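Hypothetical protein ydiI (PDB 1VH5) hydrolyses 1,4-dihydroxy-2-naphthoyl-CoA to 1,4-dihydroxy-2-naphthoate and free CoA in menaquinone biosynthesis, and also acts on many other acyl-CoA thioesters. Local coordinates at residues Cys104-Leu109 and Gln114-Glu119; Phe30-Ile33 and Leu38-Thr41. One frame throughout, in Å; residues are numbered along the deposited sequence.

Interaction 1 of 2, residues Cys104-Leu109 and Gln114-Glu119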
loop_
_atom_site.group_PDB
_atom_site.type_symbol
_atom_site.label_atom_id
_atom_site.label_comp_id
_atom_site.label_asym_id
_atom_site.label_seq_id
_atom_site.Cartn_x
_atom_site.Cartn_y
_atom_site.Cartn_z
ATOM N N CYS A 104 5.160 5.186 -14.189
ATOM C CA CYS A 104 5.782 3.869 -14.046
ATOM C C CYS A 104 6.655 3.613 -15.276
ATOM O O CYS A 104 6.180 3.775 -16.417
ATOM C CB CYS A 104 4.648 2.834 -13.972
ATOM S SG CYS A 104 5.158 1.105 -13.927
ATOM N N LYS A 105 7.901 3.204 -15.049
ATOM C CA LYS A 105 8.828 2.852 -16.139
ATOM C C LYS A 105 9.523 1.509 -15.773
ATOM O O LYS A 105 9.687 1.195 -14.603
ATOM C CB LYS A 105 9.884 3.954 -16.327
ATOM C CG LYS A 105 11.054 3.899 -15.345
ATOM C CD LYS A 105 12.089 4.953 -15.721
ATOM C CE LYS A 105 13.294 4.866 -14.793
ATOM N NZ LYS A 105 14.301 5.940 -15.065
ATOM N N PRO A 106 9.933 0.715 -16.749
ATOM C CA PRO A 106 10.613 -0.544 -16.437
ATOM C C PRO A 106 12.070 -0.327 -16.013
ATOM O O PRO A 106 12.766 0.523 -16.582
ATOM C CB PRO A 106 10.554 -1.307 -17.759
ATOM C CG PRO A 106 10.637 -0.219 -18.790
ATOM C CD PRO A 106 9.801 0.918 -18.212
ATOM N N LEU A 107 12.522 -1.102 -15.033
ATOM C CA LEU A 107 13.955 -1.220 -14.725
ATOM C C LEU A 107 14.482 -2.521 -15.310
ATOM O O LEU A 107 15.672 -2.604 -15.659
ATOM C CB LEU A 107 14.227 -1.164 -13.221
ATOM C CG LEU A 107 13.846 0.138 -12.528
ATOM C CD1 LEU A 107 14.278 0.088 -11.058
ATOM C CD2 LEU A 107 14.386 1.398 -13.223
ATOM N N HIS A 108 13.614 -3.534 -15.437
ATOM C CA HIS A 108 14.027 -4.846 -15.951
ATOM C C HIS A 108 12.810 -5.542 -16.513
ATOM O O HIS A 108 11.802 -5.681 -15.817
ATOM C CB HIS A 108 14.639 -5.691 -14.806
ATOM C CG HIS A 108 15.004 -7.070 -15.230
ATOM N ND1 HIS A 108 15.944 -7.298 -16.211
ATOM C CD2 HIS A 108 14.565 -8.284 -14.829
ATOM C CE1 HIS A 108 16.078 -8.604 -16.390
ATOM N NE2 HIS A 108 15.252 -9.221 -15.566
ATOM N N LEU A 109 12.928 -6.031 -17.746
ATOM C CA LEU A 109 11.895 -6.848 -18.352
ATOM C C LEU A 109 12.543 -8.129 -18.791
ATOM O O LEU A 109 13.036 -8.217 -19.918
ATOM C CB LEU A 109 11.252 -6.134 -19.542
ATOM C CG LEU A 109 10.490 -4.854 -19.207
ATOM C CD1 LEU A 109 10.030 -4.220 -20.523
ATOM C CD2 LEU A 109 9.321 -5.114 -18.281
ATOM N N GLN A 114 10.263 -9.169 -13.583
ATOM C CA GLN A 114 10.304 -7.776 -14.014
ATOM C C GLN A 114 10.542 -6.912 -12.786
ATOM O O GLN A 114 10.182 -7.286 -11.658
ATOM C CB GLN A 114 8.979 -7.333 -14.668
ATOM C CG GLN A 114 8.451 -8.284 -15.711
ATOM C CD GLN A 114 7.009 -7.994 -16.039
ATOM O OE1 GLN A 114 6.231 -7.549 -15.178
ATOM N NE2 GLN A 114 6.618 -8.272 -17.297
ATOM N N VAL A 115 11.111 -5.746 -13.017
ATOM C CA VAL A 115 11.191 -4.729 -11.983
ATOM C C VAL A 115 10.708 -3.417 -12.567
ATOM O O VAL A 115 11.150 -3.010 -13.648
ATOM C CB VAL A 115 12.629 -4.571 -11.452
ATOM C CG1 VAL A 115 12.726 -3.467 -10.337
ATOM C CG2 VAL A 115 13.170 -5.934 -10.962
ATOM N N TRP A 116 9.775 -2.781 -11.851
ATOM C CA TRP A 116 9.141 -1.543 -12.278
ATOM C C TRP A 116 9.483 -0.457 -11.264
ATOM O O TRP A 116 9.478 -0.729 -10.047
ATOM C CB TRP A 116 7.621 -1.764 -12.316
ATOM C CG TRP A 116 7.199 -2.696 -13.403
ATOM C CD1 TRP A 116 6.980 -4.027 -13.324
ATOM C CD2 TRP A 116 7.080 -2.354 -14.781
ATOM N NE1 TRP A 116 6.649 -4.544 -14.564
ATOM C CE2 TRP A 116 6.739 -3.532 -15.480
ATOM C CE3 TRP A 116 7.225 -1.154 -15.499
ATOM C CZ2 TRP A 116 6.510 -3.551 -16.861
ATOM C CZ3 TRP A 116 6.984 -1.166 -16.886
ATOM C CH2 TRP A 116 6.631 -2.367 -17.541
ATOM N N GLN A 117 9.747 0.759 -11.741
ATOM C CA GLN A 117 9.913 1.912 -10.858
ATOM C C GLN A 117 8.676 2.792 -11.027
ATOM O O GLN A 117 8.294 3.171 -12.161
ATOM C CB GLN A 117 11.167 2.667 -11.221
ATOM C CG GLN A 117 11.521 3.860 -10.283
ATOM C CD GLN A 117 12.966 4.291 -10.517
ATOM O OE1 GLN A 117 13.902 3.661 -10.032
ATOM N NE2 GLN A 117 13.141 5.302 -11.306
ATOM N N ILE A 118 8.026 3.140 -9.912
ATOM C CA ILE A 118 6.902 4.046 -9.991
ATOM C C ILE A 118 7.188 5.251 -9.093
ATOM O O ILE A 118 7.392 5.107 -7.874
ATOM C CB ILE A 118 5.563 3.407 -9.585
ATOM C CG1 ILE A 118 5.305 2.063 -10.289
ATOM C CG2 ILE A 118 4.448 4.460 -9.849
ATOM C CD1 ILE A 118 5.934 0.851 -9.583
ATOM N N GLU A 119 7.194 6.446 -9.696
ATOM C CA GLU A 119 7.360 7.678 -8.936
ATOM C C GLU A 119 6.008 8.385 -8.896
ATOM O O GLU A 119 5.292 8.444 -9.910
ATOM C CB GLU A 119 8.433 8.574 -9.568
ATOM C CG GLU A 119 9.866 8.052 -9.437
ATOM C CD GLU A 119 10.896 8.977 -10.101
ATOM O OE1 GLU A 119 10.598 9.575 -11.171
ATOM O OE2 GLU A 119 12.021 9.117 -9.564
HETATM O O HOH W 1 15.586 6.355 -12.601
#

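Interaction 2 of 2, residues Phe30-Ile33 and Leu38-Thr41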
loop_
_atom_site.group_PDB
_atom_site.type_symbol
_atom_site.label_atom_id
_atom_site.label_comp_id
_atom_site.label_asym_id
_atom_site.label_seq_id
_atom_site.Cartn_x
_atom_site.Cartn_y
_atom_site.Cartn_z
ATOM N N PHE A 30 -6.207 5.536 -15.080
ATOM C CA PHE A 30 -5.102 5.558 -16.054
ATOM C C PHE A 30 -5.270 6.732 -17.031
ATOM O O PHE A 30 -6.364 6.961 -17.542
ATOM C CB PHE A 30 -5.007 4.202 -16.789
ATOM C CG PHE A 30 -4.527 3.113 -15.887
ATOM C CD1 PHE A 30 -5.405 2.399 -15.063
ATOM C CD2 PHE A 30 -3.184 2.847 -15.793
ATOM C CE1 PHE A 30 -4.934 1.424 -14.172
ATOM C CE2 PHE A 30 -2.700 1.907 -14.888
ATOM C CZ PHE A 30 -3.564 1.170 -14.118
ATOM N N GLU A 31 -4.197 7.471 -17.244
ATOM C CA GLU A 31 -4.221 8.721 -18.005
ATOM C C GLU A 31 -3.370 8.691 -19.253
ATOM O O GLU A 31 -3.584 9.502 -20.169
ATOM C CB GLU A 31 -3.657 9.849 -17.157
ATOM C CG GLU A 31 -4.302 10.039 -15.807
ATOM C CD GLU A 31 -5.276 11.190 -15.779
ATOM O OE1 GLU A 31 -5.409 11.880 -16.806
ATOM O OE2 GLU A 31 -5.887 11.411 -14.729
ATOM N N HIS A 32 -2.319 7.871 -19.287
ATOM C CA HIS A 32 -1.393 7.924 -20.403
ATOM C C HIS A 32 -0.678 6.601 -20.568
ATOM O O HIS A 32 -0.156 6.052 -19.584
ATOM C CB HIS A 32 -0.393 9.070 -20.189
ATOM C CG HIS A 32 0.703 9.119 -21.201
ATOM N ND1 HIS A 32 0.495 9.573 -22.484
ATOM C CD2 HIS A 32 2.019 8.805 -21.121
ATOM C CE1 HIS A 32 1.633 9.512 -23.156
ATOM N NE2 HIS A 32 2.572 9.057 -22.348
ATOM N N ILE A 33 -0.694 6.060 -21.782
ATOM C CA ILE A 33 0.144 4.918 -22.161
ATOM C C ILE A 33 1.154 5.390 -23.190
ATOM O O ILE A 33 0.815 5.608 -24.381
ATOM C CB ILE A 33 -0.678 3.771 -22.785
ATOM C CG1 ILE A 33 -1.912 3.421 -21.946
ATOM C CG2 ILE A 33 0.211 2.536 -22.968
ATOM C CD1 ILE A 33 -2.856 2.452 -22.675
ATOM N N LEU A 38 3.776 4.165 -18.196
ATOM C CA LEU A 38 2.337 4.123 -17.932
ATOM C C LEU A 38 2.021 5.093 -16.793
ATOM O O LEU A 38 2.719 5.086 -15.777
ATOM C CB LEU A 38 1.906 2.690 -17.640
ATOM C CG LEU A 38 0.424 2.381 -17.493
ATOM C CD1 LEU A 38 -0.381 2.704 -18.768
ATOM C CD2 LEU A 38 0.250 0.934 -17.082
ATOM N N GLU A 39 1.019 5.970 -16.947
ATOM C CA GLU A 39 0.675 6.923 -15.886
ATOM C C GLU A 39 -0.774 6.774 -15.464
ATOM O O GLU A 39 -1.676 6.538 -16.284
ATOM C CB GLU A 39 0.865 8.388 -16.316
ATOM C CG GLU A 39 2.212 8.686 -16.930
ATOM C CD GLU A 39 2.373 10.127 -17.386
ATOM O OE1 GLU A 39 1.406 10.924 -17.262
ATOM O OE2 GLU A 39 3.488 10.459 -17.859
ATOM N N ALA A 40 -0.990 6.915 -14.150
ATOM C CA ALA A 40 -2.334 6.956 -13.598
ATOM C C ALA A 40 -2.398 7.976 -12.473
ATOM O O ALA A 40 -1.388 8.235 -11.799
ATOM C CB ALA A 40 -2.749 5.621 -13.117
ATOM N N THR A 41 -3.586 8.539 -12.242
ATOM C CA THR A 41 -3.767 9.451 -11.112
ATOM C C THR A 41 -4.736 8.897 -10.071
ATOM O O THR A 41 -5.464 7.971 -10.306
ATOM C CB THR A 41 -4.267 10.832 -11.564
ATOM O OG1 THR A 41 -5.561 10.676 -12.175
ATOM C CG2 THR A 41 -3.330 11.462 -12.589
#

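Interaction 1 of 2, residues Cys104-Leu109 and Gln114-Glu119
Trp116 meets three side chains of 104-109 along the benzo part of its indole. Cys104 SG approaches CE3 of Trp116 at 3.4 Å, an oblique sulfur-aromatic contact in which the sulfur lies 53° off the normal of the six-membered ring. Pro106 places CB 4.2 Å from the centroid of that ring, an off-centre CH-pi contact, and Leu109 brings CD2 to within 3.5 Å of Trp116 CZ2. The indole leans toward these partners because its CG stands anti to the carbonyl carbon (chi1 -69°). Its rotation is further fixed on its own strand: Trp116 NE1 donates to Gln114 OE1 at 3.1 Å, with the oxygen in the indole plane but the donor well above the amide plane. Gln114 is itself held by Thr135 and by the carbonyl of Gly72, so the clamp on the indole has a second shell.

On the face of the sheet opposite Trp116, Lys105 and Gln117 run side by side, and one water accepts from both Lys105 NZ (2.8 Å) and Gln117 NE2. Leu107 crosses nearby, its CD1 3.9 Å from Val115 CG1.

The backbone supplies the frame. Lys105 and Gln117 exchange two bonds, Lys105 N to Gln117 O and Gln117 N to Lys105 O. Beyond them Val115 O accepts twice, from Leu107 N at 2.7 Å and from His108 N at 3.1 Å, while Val115 N returns a bond to His108 O. Outside the pair, Cys104 and Trp116 rest on Ala71 of helix 57-74. Two residues opposite Val115 make this a classic beta bulge in an antiparallel pair of the hotdog fold, where the sheet wraps its long helix; the bulge itself contains His108, which with Leu109 belongs to the substrate-binding site.

Interaction 2 of 2, residues Phe30-Ile33 and Leu38-Thr41
Leu38 swings CG opposite its own backbone N (chi1 -173°), a torsion that carries its two methyls toward Phe30 and Ile33 on the neighbouring strand. Phe30 CE2 consequently lies 3.8 Å from Leu38 CD2, and the other methyl, CD1, reaches back to Ile33 CG1 at 3.6 Å, so one leucine serves two partners. Ala40 CB sits over one face of the Phe30 ring, 4.2 Å from its centroid, a CH-pi contact displaced toward the rim. Val70 and Ile67 of helix 57-74 and Leu14 of helix 11-16 pack against this apolar face.

Glu31 bends at its second torsion (chi2 -102°), which carries the carboxylate across Thr41 at roughly a right angle. There Thr41 OG1 donates to Glu31 OE2 at 2.7 Å, using the anti lone pair of that oxygen, and the same hydroxyl accepts from Arg99 NE. An alanine here would remove the carboxylate and would probably leave the proton of Thr41 OG1 without this acceptor, the hydroxyl then relying on Arg99. His32 and Glu39 cross obliquely, with ring and carboxylate planes 56° apart, while Glu39 OE1 finds its salt bridge with Arg101.

Between these side chains the register slips by one. Glu39 O takes a nearly straight bond from Glu31 N (2.9 Å) and a weak one from His32 N, while Glu39 N donates to His32 O at 2.9 Å; this is a classic beta bulge. Chemically the hairpin is two-sided: Phe30, Leu38 and Ala40 are buried against the helices, with Ile33 at their border, whereas the carboxylates of Glu31 and Glu39 are probably stabilised as anions by a hydroxyl and an arginine respectively.

From the N terminus, helix 11-16 precedes strand 29-33, and interaction 2 closes first, bringing 30-33 back against 38-41 across a four-residue turn. The chain then runs through helix 57-74 and strand 81-91 before strand 99-106 returns beside strand 38-43. Interaction 1 closes next, a second short loop between 104-109 and 114-119, again with four residues between its segments. The two are in series, neither nesting nor crossing, and their centres lie about 14 Å apart. They touch where Cys104 N lies 2.9 Å from Leu38 O, a probable hydrogen bond. Together they join strands 29-33, 38-43, 99-106 and 113-121, neighbours in that order across one antiparallel sheet, with helix 57-74 packed against both.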